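Local coordinates for protein prolyl-tRNA synthetase (Naegleria fowleri, PDB 6UYH) that attaches proline to its cognate tRNA in an ATP-dependent reaction, as a class II aminoacyl-tRNA synthetase, and is held here with halofuginone and an ATP analogue, at residues I322-I331 with F389-L398. Sequence-based numbering, arbitrary orientation.
Sequences IYNELEKAGI and FSGDSIKAVL
Leu326 meets Gly391 where the last turns of helix 313-328 pass the first turns of helix 391-415, the axes of the short segments 322-328 and 391-398 lying 9.8 Å apart and crossing at -75°, with the two CA atoms 5.4 Å from each other. Close approach at a helix start is bought here by a glycine: Gly391, which has no side chain, lets Ala329 CB come to 3.9 Å from its CA. The CB of Phe389, just before the helix, points toward the first helix, and with CG anti to the backbone N (chi1 166°) the ring lies between Glu325, Leu326 and Ile322. Leu326 CD2 comes in obliquely, 3.5 Å from Phe389 CZ, and Ile322 CG2 meets the same end of the ring from the other side of its plane. The extended Glu325 runs past the ring in the opposite direction, its carboxylate plane 82° from the ring plane, and OE1 lies at the ring edge, 3.2 Å from Phe389 CE2. Glu325 OE2 takes a bond from a water that in turn accepts from Gly391 N. This water-mediated link puts the carboxylate beside the helix N-terminus, which would probably favour its negative charge. Ile331 CD1 and Ile394 CG2, 3.8 Å apart, belong to side chains crossing at about a right angle. Gly330, with positive phi, ends the first helix in a Schellman motif, just after Ala329; the extended Lys395 passes Ile331, and its NZ donates a hydrogen bond to Ala329 O, 2.9 Å away and in the carbonyl plane. Ser390 N-caps the second helix through OG, which accepts from Ser393 N. Within the anticodon-binding domain, both helices lie against its mixed sheet: Ile322 and Leu326 touch strand 357-361, while Phe389 and Ile394 rest on Met384 of strand 381-385.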
ATOM      1  N   ILE A 322     -23.485 -13.765  22.065  1.00 49.65           N
ATOM      2  CA  ILE A 322     -22.231 -13.158  22.502  1.00 47.46           C
ATOM      3  C   ILE A 322     -21.428 -12.695  21.299  1.00 48.86           C
ATOM      4  O   ILE A 322     -20.902 -11.577  21.272  1.00 52.97           O
ATOM      5  CB  ILE A 322     -21.428 -14.145  23.368  1.00 49.46           C
ATOM      6  CG1 ILE A 322     -22.144 -14.385  24.700  1.00 50.16           C
ATOM      7  CG2 ILE A 322     -19.992 -13.634  23.563  1.00 46.71           C
ATOM      8  CD1 ILE A 322     -21.820 -15.711  25.339  1.00 61.53           C
ATOM      9  N   TYR A 323     -21.319 -13.556  20.286  1.00 49.84           N
ATOM     10  CA  TYR A 323     -20.605 -13.189  19.068  1.00 47.35           C
ATOM     11  C   TYR A 323     -21.186 -11.922  18.451  1.00 47.10           C
ATOM     12  O   TYR A 323     -20.451 -10.997  18.089  1.00 42.80           O
ATOM     13  CB  TYR A 323     -20.656 -14.346  18.066  1.00 49.45           C
ATOM     14  CG  TYR A 323     -20.101 -13.993  16.704  1.00 46.86           C
ATOM     15  CD1 TYR A 323     -18.760 -14.183  16.408  1.00 46.77           C
ATOM     16  CD2 TYR A 323     -20.925 -13.472  15.710  1.00 48.68           C
ATOM     17  CE1 TYR A 323     -18.250 -13.860  15.160  1.00 40.96           C
ATOM     18  CE2 TYR A 323     -20.427 -13.143  14.469  1.00 44.30           C
ATOM     19  CZ  TYR A 323     -19.091 -13.337  14.195  1.00 44.06           C
ATOM     20  OH  TYR A 323     -18.599 -13.012  12.954  1.00 46.40           O
ATOM     21  N   ASN A 324     -22.512 -11.863  18.328  1.00 47.04           N
ATOM     22  CA  ASN A 324     -23.130 -10.757  17.608  1.00 49.34           C
ATOM     23  C   ASN A 324     -22.996  -9.439  18.367  1.00 46.20           C
ATOM     24  O   ASN A 324     -22.820  -8.381  17.752  1.00 47.19           O
ATOM     25  CB  ASN A 324     -24.595 -11.089  17.321  1.00 57.99           C
ATOM     26  CG  ASN A 324     -24.742 -12.210  16.307  1.00 58.27           C
ATOM     27  OD1 ASN A 324     -24.120 -12.184  15.243  1.00 55.89           O
ATOM     28  ND2 ASN A 324     -25.545 -13.210  16.640  1.00 65.45           N
ATOM     29  N   GLU A 325     -23.068  -9.475  19.701  1.00 52.22           N
ATOM     30  CA  GLU A 325     -22.946  -8.228  20.449  1.00 45.51           C
ATOM     31  C   GLU A 325     -21.537  -7.659  20.338  1.00 45.77           C
ATOM     32  O   GLU A 325     -21.363  -6.446  20.171  1.00 42.05           O
ATOM     33  CB  GLU A 325     -23.326  -8.433  21.911  1.00 48.76           C
ATOM     34  CG  GLU A 325     -23.352  -7.123  22.676  1.00 55.79           C
ATOM     35  CD  GLU A 325     -23.856  -7.270  24.088  1.00 62.93           C
ATOM     36  OE1 GLU A 325     -24.353  -8.363  24.431  1.00 68.73           O
ATOM     37  OE2 GLU A 325     -23.755  -6.289  24.854  1.00 63.60           O
ATOM     38  N   LEU A 326     -20.521  -8.521  20.403  1.00 43.94           N
ATOM     39  CA  LEU A 326     -19.151  -8.051  20.245  1.00 41.04           C
ATOM     40  C   LEU A 326     -18.897  -7.550  18.829  1.00 39.76           C
ATOM     41  O   LEU A 326     -18.250  -6.515  18.637  1.00 43.30           O
ATOM     42  CB  LEU A 326     -18.169  -9.164  20.612  1.00 42.22           C
ATOM     43  CG  LEU A 326     -18.259  -9.748  22.027  1.00 43.51           C
ATOM     44  CD1 LEU A 326     -17.112 -10.714  22.241  1.00 38.33           C
ATOM     45  CD2 LEU A 326     -18.235  -8.658  23.079  1.00 42.54           C
ATOM     46  N   GLU A 327     -19.408  -8.268  17.822  1.00 42.08           N
ATOM     47  CA  GLU A 327     -19.230  -7.826  16.441  1.00 47.45           C
ATOM     48  C   GLU A 327     -19.880  -6.470  16.202  1.00 42.80           C
ATOM     49  O   GLU A 327     -19.311  -5.615  15.512  1.00 39.70           O
ATOM     50  CB  GLU A 327     -19.803  -8.860  15.472  1.00 54.99           C
ATOM     51  CG  GLU A 327     -19.578  -8.489  14.016  1.00 63.95           C
ATOM     52  CD  GLU A 327     -20.503  -9.224  13.069  1.00 75.10           C
ATOM     53  OE1 GLU A 327     -21.614  -9.613  13.494  1.00 84.65           O
ATOM     54  OE2 GLU A 327     -20.119  -9.413  11.895  1.00 76.81           O
ATOM     55  N   LYS A 328     -21.078  -6.262  16.757  1.00 51.63           N
ATOM     56  CA  LYS A 328     -21.765  -4.984  16.605  1.00 49.04           C
ATOM     57  C   LYS A 328     -20.985  -3.853  17.258  1.00 50.09           C
ATOM     58  O   LYS A 328     -21.051  -2.707  16.799  1.00 43.44           O
ATOM     59  CB  LYS A 328     -23.175  -5.072  17.194  1.00 47.38           C
ATOM     60  N   ALA A 329     -20.236  -4.157  18.319  1.00 44.99           N
ATOM     61  CA  ALA A 329     -19.409  -3.175  19.005  1.00 42.22           C
ATOM     62  C   ALA A 329     -18.080  -2.935  18.312  1.00 42.33           C
ATOM     63  O   ALA A 329     -17.277  -2.142  18.810  1.00 44.93           O
ATOM     64  CB  ALA A 329     -19.159  -3.611  20.451  1.00 41.43           C
ATOM     65  N   GLY A 330     -17.827  -3.584  17.182  1.00 38.65           N
ATOM     66  CA  GLY A 330     -16.610  -3.359  16.441  1.00 36.58           C
ATOM     67  C   GLY A 330     -15.426  -4.170  16.905  1.00 37.32           C
ATOM     68  O   GLY A 330     -14.300  -3.881  16.492  1.00 37.11           O
ATOM     69  N   ILE A 331     -15.644  -5.164  17.753  1.00 37.43           N
ATOM     70  CA  ILE A 331     -14.577  -6.053  18.193  1.00 36.29           C
ATOM     71  C   ILE A 331     -14.378  -7.130  17.133  1.00 35.59           C
ATOM     72  O   ILE A 331     -15.350  -7.694  16.614  1.00 38.16           O
ATOM     73  CB  ILE A 331     -14.924  -6.661  19.564  1.00 37.49           C
ATOM     74  CG1 ILE A 331     -15.067  -5.547  20.612  1.00 36.68           C
ATOM     75  CG2 ILE A 331     -13.902  -7.717  19.980  1.00 34.16           C
ATOM     76  CD1 ILE A 331     -15.699  -5.992  21.926  1.00 37.56           C
ATOM     77  N   PHE A 389     -21.495  -8.442  31.113  1.00 55.96           N
ATOM     78  CA  PHE A 389     -20.948  -8.601  29.776  1.00 49.87           C
ATOM     79  C   PHE A 389     -21.512  -7.539  28.846  1.00 51.00           C
ATOM     80  O   PHE A 389     -22.717  -7.282  28.837  1.00 51.24           O
ATOM     81  CB  PHE A 389     -21.270  -9.991  29.228  1.00 52.46           C
ATOM     82  CG  PHE A 389     -21.037 -10.127  27.747  1.00 52.33           C
ATOM     83  CD1 PHE A 389     -19.774 -10.423  27.254  1.00 48.05           C
ATOM     84  CD2 PHE A 389     -22.083  -9.965  26.846  1.00 52.95           C
ATOM     85  CE1 PHE A 389     -19.555 -10.547  25.893  1.00 48.00           C
ATOM     86  CE2 PHE A 389     -21.868 -10.084  25.484  1.00 48.40           C
ATOM     87  CZ  PHE A 389     -20.605 -10.377  25.006  1.00 47.28           C
ATOM     88  N   SER A 390     -20.636  -6.941  28.042  1.00 53.79           N
ATOM     89  CA  SER A 390     -21.038  -5.959  27.041  1.00 46.01           C
ATOM     90  C   SER A 390     -19.831  -5.657  26.167  1.00 46.21           C
ATOM     91  O   SER A 390     -18.707  -6.070  26.464  1.00 43.88           O
ATOM     92  CB  SER A 390     -21.569  -4.670  27.676  1.00 54.37           C
ATOM     93  OG  SER A 390     -20.512  -3.910  28.239  1.00 51.74           O
ATOM     94  N   GLY A 391     -20.080  -4.921  25.083  1.00 38.99           N
ATOM     95  CA  GLY A 391     -18.984  -4.470  24.246  1.00 40.54           C
ATOM     96  C   GLY A 391     -18.005  -3.601  25.006  1.00 41.56           C
ATOM     97  O   GLY A 391     -16.790  -3.716  24.830  1.00 39.12           O
ATOM     98  N   ASP A 392     -18.518  -2.730  25.880  1.00 43.56           N
ATOM     99  CA  ASP A 392     -17.643  -1.854  26.653  1.00 44.43           C
ATOM    100  C   ASP A 392     -16.813  -2.641  27.661  1.00 41.83           C
ATOM    101  O   ASP A 392     -15.623  -2.360  27.845  1.00 39.23           O
ATOM    102  CB  ASP A 392     -18.467  -0.784  27.364  1.00 52.22           C
ATOM    103  CG  ASP A 392     -18.970   0.292  26.422  1.00 54.83           C
ATOM    104  OD1 ASP A 392     -18.592   0.276  25.233  1.00 52.42           O
ATOM    105  OD2 ASP A 392     -19.744   1.158  26.878  1.00 58.10           O
ATOM    106  N   SER A 393     -17.423  -3.625  28.334  1.00 38.55           N
ATOM    107  CA  SER A 393     -16.676  -4.361  29.349  1.00 40.79           C
ATOM    108  C   SER A 393     -15.611  -5.254  28.718  1.00 36.45           C
ATOM    109  O   SER A 393     -14.537  -5.444  29.305  1.00 35.82           O
ATOM    110  CB  SER A 393     -17.626  -5.177  30.237  1.00 40.48           C
ATOM    111  OG  SER A 393     -18.213  -6.255  29.530  1.00 41.03           O
ATOM    112  N   ILE A 394     -15.872  -5.784  27.520  1.00 36.88           N
ATOM    113  CA  ILE A 394     -14.863  -6.587  26.837  1.00 38.44           C
ATOM    114  C   ILE A 394     -13.736  -5.703  26.317  1.00 37.21           C
ATOM    115  O   ILE A 394     -12.555  -6.064  26.410  1.00 34.95           O
ATOM    116  CB  ILE A 394     -15.507  -7.422  25.715  1.00 39.66           C
ATOM    117  CG1 ILE A 394     -16.463  -8.464  26.311  1.00 39.57           C
ATOM    118  CG2 ILE A 394     -14.441  -8.081  24.860  1.00 36.44           C
ATOM    119  CD1 ILE A 394     -15.818  -9.372  27.349  1.00 38.20           C
ATOM    120  N   LYS A 395     -14.070  -4.533  25.765  1.00 36.34           N
ATOM    121  CA  LYS A 395     -13.025  -3.584  25.383  1.00 32.63           C
ATOM    122  C   LYS A 395     -12.163  -3.203  26.583  1.00 36.09           C
ATOM    123  O   LYS A 395     -10.939  -3.047  26.460  1.00 34.90           O
ATOM    124  CB  LYS A 395     -13.645  -2.335  24.758  1.00 32.47           C
ATOM    125  CG  LYS A 395     -14.225  -2.559  23.375  1.00 39.28           C
ATOM    126  CD  LYS A 395     -14.994  -1.345  22.876  1.00 37.64           C
ATOM    127  CE  LYS A 395     -15.625  -1.625  21.520  1.00 38.66           C
ATOM    128  NZ  LYS A 395     -16.474  -0.499  21.039  1.00 37.45           N
ATOM    129  N   ALA A 396     -12.789  -3.037  27.748  1.00 33.14           N
ATOM    130  CA  ALA A 396     -12.040  -2.726  28.960  1.00 33.22           C
ATOM    131  C   ALA A 396     -11.085  -3.858  29.319  1.00 32.52           C
ATOM    132  O   ALA A 396      -9.978  -3.613  29.812  1.00 37.99           O
ATOM    133  CB  ALA A 396     -13.012  -2.444  30.112  1.00 35.18           C
ATOM    134  N   VAL A 397     -11.507  -5.106  29.094  1.00 33.83           N
ATOM    135  CA  VAL A 397     -10.615  -6.243  29.299  1.00 34.34           C
ATOM    136  C   VAL A 397      -9.446  -6.184  28.324  1.00 32.60           C
ATOM    137  O   VAL A 397      -8.295  -6.444  28.691  1.00 32.06           O
ATOM    138  CB  VAL A 397     -11.401  -7.560  29.165  1.00 39.46           C
ATOM    139  CG1 VAL A 397     -10.459  -8.745  29.173  1.00 32.16           C
ATOM    140  CG2 VAL A 397     -12.431  -7.676  30.288  1.00 35.47           C
ATOM    141  N   LEU A 398      -9.720  -5.823  27.071  1.00 30.06           N
ATOM    142  CA  LEU A 398      -8.660  -5.751  26.073  1.00 28.74           C
ATOM    143  C   LEU A 398      -7.682  -4.628  26.371  1.00 33.22           C
ATOM    144  O   LEU A 398      -6.480  -4.778  26.129  1.00 32.46           O
ATOM    145  CB  LEU A 398      -9.275  -5.577  24.683  1.00 28.53           C
ATOM    146  CG  LEU A 398     -10.091  -6.764  24.171  1.00 30.85           C
ATOM    147  CD1 LEU A 398     -10.796  -6.403  22.878  1.00 28.95           C
ATOM    148  CD2 LEU A 398      -9.200  -7.979  23.965  1.00 30.72           C
TER
HETATM  149  O   HOH W   1     -22.583  -3.860  24.139  1.00 44.99           O